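Local coordinates for protein putative hyaluronoglucosaminidase (Clostridium perfringens, PDB 6PWI) that probably hydrolyses N-acetylhexosamine linkages in glycans through its family 84 catalytic domain, part of a larger protein predicted to be anchored to the cell wall, at residues K233-V241 and E283-R291; G203-A214 and T247-I255. One frame throughout, in Å; residues are numbered along the deposited sequence.

Contact 1: K233-V241 and E283-R291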
loop_
_atom_site.group_PDB
_atom_site.type_symbol
_atom_site.label_atom_id
_atom_site.label_comp_id
_atom_site.label_asym_id
_atom_site.label_seq_id
_atom_site.Cartn_x
_atom_site.Cartn_y
_atom_site.Cartn_z
ATOM N N LYS A 233 -17.315 -19.185 7.963
ATOM C CA LYS A 233 -16.294 -18.569 7.131
ATOM C C LYS A 233 -16.903 -17.444 6.289
ATOM O O LYS A 233 -16.318 -16.366 6.177
ATOM C CB LYS A 233 -15.489 -19.616 6.348
ATOM N N LEU A 234 -18.095 -17.685 5.736
ATOM C CA LEU A 234 -18.798 -16.687 4.947
ATOM C C LEU A 234 -19.116 -15.456 5.796
ATOM O O LEU A 234 -19.062 -14.331 5.306
ATOM C CB LEU A 234 -20.072 -17.309 4.361
ATOM C CG LEU A 234 -20.819 -16.438 3.346
ATOM C CD1 LEU A 234 -20.082 -16.383 2.013
ATOM C CD2 LEU A 234 -22.250 -16.914 3.142
ATOM N N ALA A 235 -19.458 -15.670 7.071
ATOM C CA ALA A 235 -19.849 -14.577 7.948
ATOM C C ALA A 235 -18.631 -13.715 8.271
ATOM O O ALA A 235 -18.760 -12.510 8.495
ATOM C CB ALA A 235 -20.503 -15.109 9.200
ATOM N N GLU A 236 -17.453 -14.349 8.287
ATOM C CA GLU A 236 -16.200 -13.647 8.513
ATOM C C GLU A 236 -15.886 -12.781 7.299
ATOM O O GLU A 236 -15.459 -11.642 7.456
ATOM C CB GLU A 236 -15.055 -14.622 8.772
ATOM C CG GLU A 236 -15.072 -15.225 10.164
ATOM C CD GLU A 236 -14.115 -16.392 10.347
ATOM O OE1 GLU A 236 -13.136 -16.507 9.561
ATOM O OE2 GLU A 236 -14.348 -17.190 11.275
ATOM N N ILE A 237 -16.113 -13.337 6.102
ATOM C CA ILE A 237 -15.918 -12.618 4.855
ATOM C C ILE A 237 -16.832 -11.394 4.837
ATOM O O ILE A 237 -16.382 -10.294 4.509
ATOM C CB ILE A 237 -16.105 -13.538 3.627
ATOM C CG1 ILE A 237 -14.933 -14.515 3.472
ATOM C CG2 ILE A 237 -16.328 -12.725 2.356
ATOM C CD1 ILE A 237 -15.148 -15.592 2.428
ATOM N N LYS A 238 -18.102 -11.579 5.225
ATOM C CA LYS A 238 -19.064 -10.487 5.173
ATOM C C LYS A 238 -18.633 -9.325 6.074
ATOM O O LYS A 238 -18.874 -8.169 5.740
ATOM C CB LYS A 238 -20.496 -10.962 5.433
ATOM C CG LYS A 238 -21.462 -9.870 5.873
ATOM C CD LYS A 238 -22.901 -10.159 5.517
ATOM C CE LYS A 238 -23.895 -9.372 6.345
ATOM N NZ LYS A 238 -23.399 -8.017 6.682
ATOM N N GLU A 239 -17.991 -9.625 7.208
ATOM C CA GLU A 239 -17.500 -8.562 8.072
ATOM C C GLU A 239 -16.412 -7.756 7.359
ATOM O O GLU A 239 -16.367 -6.536 7.483
ATOM C CB GLU A 239 -16.983 -9.118 9.399
ATOM C CG GLU A 239 -18.061 -9.302 10.448
ATOM C CD GLU A 239 -17.555 -9.836 11.778
ATOM O OE1 GLU A 239 -16.339 -10.091 11.891
ATOM O OE2 GLU A 239 -18.379 -9.996 12.702
ATOM N N MET A 240 -15.549 -8.445 6.601
ATOM C CA MET A 240 -14.472 -7.782 5.884
ATOM C C MET A 240 -15.030 -6.970 4.718
ATOM O O MET A 240 -14.565 -5.862 4.464
ATOM C CB MET A 240 -13.423 -8.779 5.387
ATOM C CG MET A 240 -12.597 -9.336 6.519
ATOM S SD MET A 240 -11.271 -10.423 5.967
ATOM C CE MET A 240 -12.129 -11.985 5.773
ATOM N N VAL A 241 -16.042 -7.523 4.039
ATOM C CA VAL A 241 -16.671 -6.865 2.908
ATOM C C VAL A 241 -17.335 -5.567 3.375
ATOM O O VAL A 241 -17.300 -4.553 2.676
ATOM C CB VAL A 241 -17.653 -7.815 2.195
ATOM C CG1 VAL A 241 -18.542 -7.083 1.204
ATOM C CG2 VAL A 241 -16.928 -8.968 1.519
ATOM N N GLU A 283 -22.363 -16.072 -6.724
ATOM C CA GLU A 283 -23.618 -15.632 -6.129
ATOM C C GLU A 283 -23.498 -15.624 -4.606
ATOM O O GLU A 283 -24.011 -14.712 -3.958
ATOM C CB GLU A 283 -24.794 -16.506 -6.575
ATOM C CG GLU A 283 -25.188 -16.339 -8.033
ATOM C CD GLU A 283 -25.844 -15.016 -8.389
ATOM O OE1 GLU A 283 -25.987 -14.158 -7.484
ATOM O OE2 GLU A 283 -26.215 -14.844 -9.571
ATOM N N GLN A 284 -22.812 -16.636 -4.047
ATOM C CA GLN A 284 -22.638 -16.736 -2.604
ATOM C C GLN A 284 -21.859 -15.524 -2.090
ATOM O O GLN A 284 -22.264 -14.904 -1.107
ATOM C CB GLN A 284 -21.993 -18.064 -2.190
ATOM C CG GLN A 284 -22.033 -18.302 -0.682
ATOM C CD GLN A 284 -21.105 -19.375 -0.157
ATOM O OE1 GLN A 284 -20.076 -19.701 -0.750
ATOM N NE2 GLN A 284 -21.453 -19.925 0.992
ATOM N N LEU A 285 -20.754 -15.180 -2.766
ATOM C CA LEU A 285 -19.977 -14.015 -2.370
ATOM C C LEU A 285 -20.797 -12.751 -2.607
ATOM O O LEU A 285 -20.763 -11.848 -1.773
ATOM C CB LEU A 285 -18.644 -13.967 -3.127
ATOM C CG LEU A 285 -17.480 -14.776 -2.545
ATOM C CD1 LEU A 285 -17.301 -14.537 -1.056
ATOM C CD2 LEU A 285 -17.624 -16.257 -2.836
ATOM N N TYR A 286 -21.543 -12.707 -3.726
ATOM C CA TYR A 286 -22.369 -11.560 -4.087
ATOM C C TYR A 286 -23.380 -11.270 -2.980
ATOM O O TYR A 286 -23.698 -10.108 -2.715
ATOM C CB TYR A 286 -23.122 -11.792 -5.404
ATOM C CG TYR A 286 -23.872 -10.584 -5.914
ATOM C CD1 TYR A 286 -23.278 -9.692 -6.794
ATOM C CD2 TYR A 286 -25.179 -10.318 -5.518
ATOM C CE1 TYR A 286 -23.957 -8.573 -7.255
ATOM C CE2 TYR A 286 -25.869 -9.200 -5.961
ATOM C CZ TYR A 286 -25.256 -8.327 -6.840
ATOM O OH TYR A 286 -25.913 -7.218 -7.290
ATOM N N SER A 287 -23.860 -12.348 -2.339
ATOM C CA SER A 287 -24.912 -12.287 -1.338
ATOM C C SER A 287 -24.404 -11.669 -0.037
ATOM O O SER A 287 -25.202 -11.247 0.793
ATOM C CB SER A 287 -25.526 -13.648 -1.111
ATOM O OG SER A 287 -24.765 -14.404 -0.184
ATOM N N VAL A 288 -23.082 -11.615 0.156
ATOM C CA VAL A 288 -22.567 -10.944 1.340
ATOM C C VAL A 288 -21.949 -9.593 0.981
ATOM O O VAL A 288 -21.373 -8.947 1.849
ATOM C CB VAL A 288 -21.634 -11.828 2.195
ATOM C CG1 VAL A 288 -22.387 -12.965 2.866
ATOM C CG2 VAL A 288 -20.438 -12.361 1.419
ATOM N N GLY A 289 -22.074 -9.160 -0.284
ATOM C CA GLY A 289 -21.778 -7.778 -0.646
ATOM C C GLY A 289 -20.582 -7.589 -1.588
ATOM O O GLY A 289 -20.285 -6.463 -1.978
ATOM N N VAL A 290 -19.898 -8.679 -1.956
ATOM C CA VAL A 290 -18.804 -8.615 -2.915
ATOM C C VAL A 290 -19.340 -8.134 -4.264
ATOM O O VAL A 290 -20.329 -8.661 -4.767
ATOM C CB VAL A 290 -18.075 -9.966 -3.052
ATOM C CG1 VAL A 290 -16.967 -9.898 -4.088
ATOM C CG2 VAL A 290 -17.528 -10.461 -1.720
ATOM N N ARG A 291 -18.654 -7.149 -4.863
ATOM C CA ARG A 291 -19.127 -6.514 -6.086
ATOM C C ARG A 291 -18.017 -6.433 -7.141
ATOM O O ARG A 291 -18.163 -5.729 -8.141
ATOM C CB ARG A 291 -19.735 -5.141 -5.767
ATOM C CG ARG A 291 -21.073 -5.196 -5.041
ATOM C CD ARG A 291 -22.212 -5.743 -5.887
ATOM N NE ARG A 291 -23.487 -5.836 -5.182
ATOM C CZ ARG A 291 -23.816 -6.768 -4.283
ATOM N NH1 ARG A 291 -25.007 -6.737 -3.717
ATOM N NH2 ARG A 291 -22.967 -7.727 -3.950
#
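Val288 lies against one side of helix 231-247, its CB 3.5 Å from CB of Lys238 and its CG1 3.8 Å from CG of Leu234. With chi1 at -69°, CG1 of Val288 stands anti to its own carbonyl carbon, which sets this methyl between Leu234 and the aliphatic stem of Lys238; the ammonium of that lysine continues past the contact to a salt bridge with Asp242. Leu234 has CG anti to the backbone N (chi1 -172°) and lays both methyls along the extended chain of Gln284, CD2 meeting NE2 at 3.8 Å. The amide oxygen of Gln284 is held by the backbone N of Tyr229. Deeper in, CG2 of Ile237 meets CD1 of Leu285 at 4.0 Å. At the other end Val241 splits its branches: CG1 rests on the backbone of Val288 and Gly289, while CG2 touches CG2 of Val290 at 3.6 Å, the two side chains crossing at about a right angle. No hydrogen bond joins the segments. The backbone turns beside Val241 in a Schellman motif, Gly289 N bonding to Tyr286 O and Val290 N to Leu285 O, and the positive phi of Gly289 (115°) suits glycine. Helix 231-247 thus packs on the C-terminal end of helix 268-286 and the turn that follows it, on the outside of the (beta/alpha)8 barrel, where the chain heads for strand 293-296.

Contact 2: G203-A214 and T247-I255; sequences GGDFKMNSYIFA and TKNKFIWTI
The carbonyl oxygen of Asn209 is gripped twice by Lys250: NZ binds it at 2.9 Å, tilted 28° from the carbonyl plane, and the backbone N adds a weak bond. Bends at chi3 and chi4 fold the lysine chain back over this oxygen. Parallel strand pairing follows, with Lys250 O accepting from Tyr211 N, Tyr211 O from Ile252 N, and Ile252 O from Phe213 N; the last, at 2.8 Å, is nearly straight. Farther along, the side chain of Thr254 joins in: OG1 binds Phe213 O at 2.6 Å, placed there by a chi1 of 58° that sets the hydroxyl between backbone N and carbonyl carbon. Its CG2 meets CG2 of Ile212 at 3.5 Å. On the face carrying Ser210, Ile212 and Ile252, CD1 of Ile252 reaches CB and OG of Ser210. The other face carries an aromatic cluster. CZ of Phe251 sits 3.3 Å above the Phe213 ring, toward its rim, and CD1 of Phe251 meets CE2 of Tyr211, their ring planes nearly perpendicular at 89°. Trp253 approaches Phe213 rim to rim, and its NE1 bonds to Tyr229 OH. Before the strands, OD1 of Asn249 lies 3.2 Å from CA of Gly203, and one water links Met208 O to Thr247 O. Tyr211 OH bonds to Glu184, and the side chain of Ala214 is about 10 Å from that of Asp299, the predicted proton donor. These are the second and third strands of the catalytic (beta/alpha)8 barrel, joined through helix 231-247 as a beta-alpha-beta unit.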
loop_
_atom_site.group_PDB
_atom_site.type_symbol
_atom_site.label_atom_id
_atom_site.label_comp_id
_atom_site.label_asym_id
_atom_site.label_seq_id
_atom_site.Cartn_x
_atom_site.Cartn_y
_atom_site.Cartn_z
ATOM N N GLY A 203 -5.776 1.998 3.669
ATOM C CA GLY A 203 -5.867 2.293 2.247
ATOM C C GLY A 203 -6.960 3.315 1.940
ATOM O O GLY A 203 -6.800 4.154 1.052
ATOM N N GLY A 204 -8.059 3.250 2.703
ATOM C CA GLY A 204 -9.222 4.093 2.485
ATOM C C GLY A 204 -8.939 5.553 2.828
ATOM O O GLY A 204 -9.550 6.455 2.252
ATOM N N ASP A 205 -8.010 5.761 3.770
ATOM C CA ASP A 205 -7.553 7.092 4.140
ATOM C C ASP A 205 -6.686 7.704 3.039
ATOM O O ASP A 205 -6.442 8.906 3.067
ATOM C CB ASP A 205 -6.837 7.100 5.495
ATOM C CG ASP A 205 -7.760 7.043 6.708
ATOM O OD1 ASP A 205 -8.983 7.285 6.545
ATOM O OD2 ASP A 205 -7.252 6.757 7.823
ATOM N N PHE A 206 -6.227 6.891 2.074
ATOM C CA PHE A 206 -5.366 7.399 1.013
ATOM C C PHE A 206 -5.941 7.086 -0.371
ATOM O O PHE A 206 -5.217 7.063 -1.365
ATOM C CB PHE A 206 -3.901 7.024 1.273
ATOM C CG PHE A 206 -3.442 7.433 2.648
ATOM C CD1 PHE A 206 -3.218 8.769 2.957
ATOM C CD2 PHE A 206 -3.289 6.487 3.654
ATOM C CE1 PHE A 206 -2.836 9.146 4.236
ATOM C CE2 PHE A 206 -2.914 6.866 4.934
ATOM C CZ PHE A 206 -2.689 8.196 5.222
ATOM N N LYS A 207 -7.263 6.874 -0.423
ATOM C CA LYS A 207 -8.030 6.829 -1.662
ATOM C C LYS A 207 -7.762 5.543 -2.446
ATOM O O LYS A 207 -7.977 5.503 -3.656
ATOM C CB LYS A 207 -7.763 8.070 -2.521
ATOM C CG LYS A 207 -8.024 9.407 -1.842
ATOM C CD LYS A 207 -8.009 10.559 -2.823
ATOM C CE LYS A 207 -8.426 11.883 -2.223
ATOM N NZ LYS A 207 -7.396 12.418 -1.304
ATOM N N MET A 208 -7.306 4.489 -1.758
ATOM C CA MET A 208 -7.198 3.175 -2.372
ATOM C C MET A 208 -8.600 2.611 -2.597
ATOM O O MET A 208 -9.525 2.947 -1.859
ATOM C CB MET A 208 -6.382 2.218 -1.497
ATOM C CG MET A 208 -4.891 2.483 -1.583
ATOM S SD MET A 208 -3.891 1.255 -0.708
ATOM C CE MET A 208 -2.541 1.030 -1.866
ATOM N N ASN A 209 -8.753 1.755 -3.618
ATOM C CA ASN A 209 -10.077 1.273 -3.977
ATOM C C ASN A 209 -10.125 -0.254 -4.057
ATOM O O ASN A 209 -11.164 -0.806 -4.405
ATOM C CB ASN A 209 -10.634 1.983 -5.222
ATOM C CG ASN A 209 -9.851 1.772 -6.507
ATOM O OD1 ASN A 209 -8.974 0.911 -6.593
ATOM N ND2 ASN A 209 -10.181 2.540 -7.535
ATOM N N SER A 210 -9.018 -0.936 -3.724
ATOM C CA SER A 210 -8.896 -2.354 -4.027
ATOM C C SER A 210 -8.163 -3.104 -2.922
ATOM O O SER A 210 -7.024 -2.776 -2.595
ATOM C CB SER A 210 -8.179 -2.558 -5.333
ATOM O OG SER A 210 -8.954 -2.063 -6.411
ATOM N N TYR A 211 -8.821 -4.133 -2.382
ATOM C CA TYR A 211 -8.130 -5.176 -1.642
ATOM C C TYR A 211 -8.426 -6.503 -2.328
ATOM O O TYR A 211 -9.549 -6.989 -2.261
ATOM C CB TYR A 211 -8.538 -5.196 -0.166
ATOM C CG TYR A 211 -8.190 -6.468 0.573
ATOM C CD1 TYR A 211 -6.993 -7.136 0.345
ATOM C CD2 TYR A 211 -9.048 -7.000 1.524
ATOM C CE1 TYR A 211 -6.670 -8.302 1.022
ATOM C CE2 TYR A 211 -8.741 -8.167 2.212
ATOM C CZ TYR A 211 -7.547 -8.818 1.963
ATOM O OH TYR A 211 -7.234 -9.960 2.638
ATOM N N ILE A 212 -7.426 -7.057 -3.022
ATOM C CA ILE A 212 -7.632 -8.323 -3.698
ATOM C C ILE A 212 -7.305 -9.448 -2.726
ATOM O O ILE A 212 -6.169 -9.587 -2.278
ATOM C CB ILE A 212 -6.840 -8.417 -5.013
ATOM C CG1 ILE A 212 -7.255 -7.313 -5.988
ATOM C CG2 ILE A 212 -7.008 -9.799 -5.631
ATOM C CD1 ILE A 212 -6.116 -6.790 -6.819
ATOM N N PHE A 213 -8.345 -10.221 -2.399
ATOM C CA PHE A 213 -8.285 -11.328 -1.464
ATOM C C PHE A 213 -7.903 -12.599 -2.221
ATOM O O PHE A 213 -8.753 -13.213 -2.865
ATOM C CB PHE A 213 -9.653 -11.451 -0.791
ATOM C CG PHE A 213 -9.799 -12.527 0.251
ATOM C CD1 PHE A 213 -9.403 -12.308 1.559
ATOM C CD2 PHE A 213 -10.377 -13.746 -0.071
ATOM C CE1 PHE A 213 -9.562 -13.294 2.522
ATOM C CE2 PHE A 213 -10.539 -14.733 0.890
ATOM C CZ PHE A 213 -10.135 -14.502 2.187
ATOM N N ALA A 214 -6.618 -12.979 -2.139
ATOM C CA ALA A 214 -6.117 -14.167 -2.819
ATOM C C ALA A 214 -5.230 -15.018 -1.901
ATOM O O ALA A 214 -4.192 -15.522 -2.333
ATOM C CB ALA A 214 -5.391 -13.755 -4.080
ATOM N N THR A 247 -15.070 1.869 3.784
ATOM C CA THR A 247 -13.806 2.549 3.529
ATOM C C THR A 247 -13.623 2.783 2.032
ATOM O O THR A 247 -12.803 3.608 1.627
ATOM C CB THR A 247 -12.620 1.714 4.026
ATOM O OG1 THR A 247 -12.627 0.483 3.297
ATOM C CG2 THR A 247 -12.632 1.482 5.522
ATOM N N LYS A 248 -14.380 2.016 1.232
ATOM C CA LYS A 248 -14.407 2.057 -0.227
ATOM C C LYS A 248 -13.124 1.472 -0.810
ATOM O O LYS A 248 -12.899 1.520 -2.017
ATOM C CB LYS A 248 -14.836 3.418 -0.791
ATOM C CG LYS A 248 -16.329 3.534 -1.047
ATOM C CD LYS A 248 -16.769 4.862 -1.622
ATOM C CE LYS A 248 -18.267 5.065 -1.535
ATOM N NZ LYS A 248 -19.016 3.957 -2.177
ATOM N N ASN A 249 -12.307 0.903 0.077
ATOM C CA ASN A 249 -11.221 0.014 -0.284
ATOM C C ASN A 249 -11.829 -1.381 -0.451
ATOM O O ASN A 249 -11.744 -2.211 0.450
ATOM C CB ASN A 249 -10.132 0.107 0.793
ATOM C CG ASN A 249 -8.778 -0.470 0.420
ATOM O OD1 ASN A 249 -7.755 0.094 0.791
ATOM N ND2 ASN A 249 -8.738 -1.595 -0.281
ATOM N N LYS A 250 -12.469 -1.629 -1.601
ATOM C CA LYS A 250 -13.388 -2.750 -1.759
ATOM C C LYS A 250 -12.665 -4.078 -1.566
ATOM O O LYS A 250 -11.509 -4.228 -1.952
ATOM C CB LYS A 250 -13.980 -2.830 -3.170
ATOM C CG LYS A 250 -14.620 -1.565 -3.720
ATOM C CD LYS A 250 -15.145 -1.729 -5.151
ATOM C CE LYS A 250 -14.091 -2.066 -6.193
ATOM N NZ LYS A 250 -13.174 -0.932 -6.484
ATOM N N PHE A 251 -13.400 -5.046 -1.005
ATOM C CA PHE A 251 -13.004 -6.439 -0.945
ATOM C C PHE A 251 -13.266 -7.087 -2.304
ATOM O O PHE A 251 -14.421 -7.219 -2.714
ATOM C CB PHE A 251 -13.822 -7.134 0.145
ATOM C CG PHE A 251 -13.421 -8.551 0.467
ATOM C CD1 PHE A 251 -12.626 -8.831 1.573
ATOM C CD2 PHE A 251 -13.851 -9.611 -0.320
ATOM C CE1 PHE A 251 -12.269 -10.134 1.888
ATOM C CE2 PHE A 251 -13.489 -10.913 -0.008
ATOM C CZ PHE A 251 -12.704 -11.173 1.097
ATOM N N ILE A 252 -12.192 -7.492 -2.993
ATOM C CA ILE A 252 -12.304 -8.182 -4.269
ATOM C C ILE A 252 -11.975 -9.663 -4.077
ATOM O O ILE A 252 -10.862 -10.018 -3.678
ATOM C CB ILE A 252 -11.399 -7.521 -5.323
ATOM C CG1 ILE A 252 -11.798 -6.059 -5.558
ATOM C CG2 ILE A 252 -11.404 -8.333 -6.612
ATOM C CD1 ILE A 252 -10.659 -5.172 -5.987
ATOM N N TRP A 253 -12.959 -10.524 -4.363
ATOM C CA TRP A 253 -12.788 -11.951 -4.143
ATOM C C TRP A 253 -12.196 -12.567 -5.405
ATOM O O TRP A 253 -12.443 -12.056 -6.491
ATOM C CB TRP A 253 -14.123 -12.597 -3.746
ATOM C CG TRP A 253 -13.959 -14.002 -3.245
ATOM C CD1 TRP A 253 -13.494 -14.391 -2.019
ATOM C CD2 TRP A 253 -14.226 -15.211 -3.978
ATOM N NE1 TRP A 253 -13.456 -15.756 -1.938
ATOM C CE2 TRP A 253 -13.897 -16.288 -3.122
ATOM C CE3 TRP A 253 -14.710 -15.488 -5.262
ATOM C CZ2 TRP A 253 -14.047 -17.620 -3.514
ATOM C CZ3 TRP A 253 -14.860 -16.804 -5.647
ATOM C CH2 TRP A 253 -14.529 -17.853 -4.783
ATOM N N THR A 254 -11.412 -13.645 -5.262
ATOM C CA THR A 254 -10.737 -14.260 -6.403
ATOM C C THR A 254 -10.916 -15.778 -6.401
ATOM O O THR A 254 -11.225 -16.363 -5.366
ATOM C CB THR A 254 -9.238 -13.922 -6.441
ATOM O OG1 THR A 254 -8.624 -14.358 -5.226
ATOM C CG2 THR A 254 -8.971 -12.451 -6.673
ATOM N N ILE A 255 -10.668 -16.403 -7.561
ATOM C CA ILE A 255 -10.860 -17.835 -7.751
ATOM C C ILE A 255 -9.783 -18.391 -8.688
ATOM O O ILE A 255 -9.359 -17.708 -9.617
ATOM C CB ILE A 255 -12.289 -18.122 -8.260
ATOM C CG1 ILE A 255 -12.582 -19.620 -8.337
ATOM C CG2 ILE A 255 -12.570 -17.417 -9.585
ATOM C CD1 ILE A 255 -14.063 -19.940 -8.412
HETATM O O HOH W 1 -11.091 4.749 -0.412
#

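How the contacts relate
The two contacts have centres 13 Å apart and form successive layers of one (beta/alpha)8 barrel. Along the chain their segments alternate: 203-214, 233-241, 247-255, then 283-291. Helix 231-247 supplies one side of contact 1 and connects the paired strands of contact 2, while helix 268-286 follows strand 250-255 and leads toward strand 293-296. The layers touch directly: Leu285 CG lies 3.6 Å from Trp253 CD2, and Val241 CG2 is 3.6 Å from Phe251 CD2. Strand 250-255 is thus packed from outside by both helices of contact 1, joining the partly buried helical layer to the inner barrel, with the predicted proton donor just after strand 293-296.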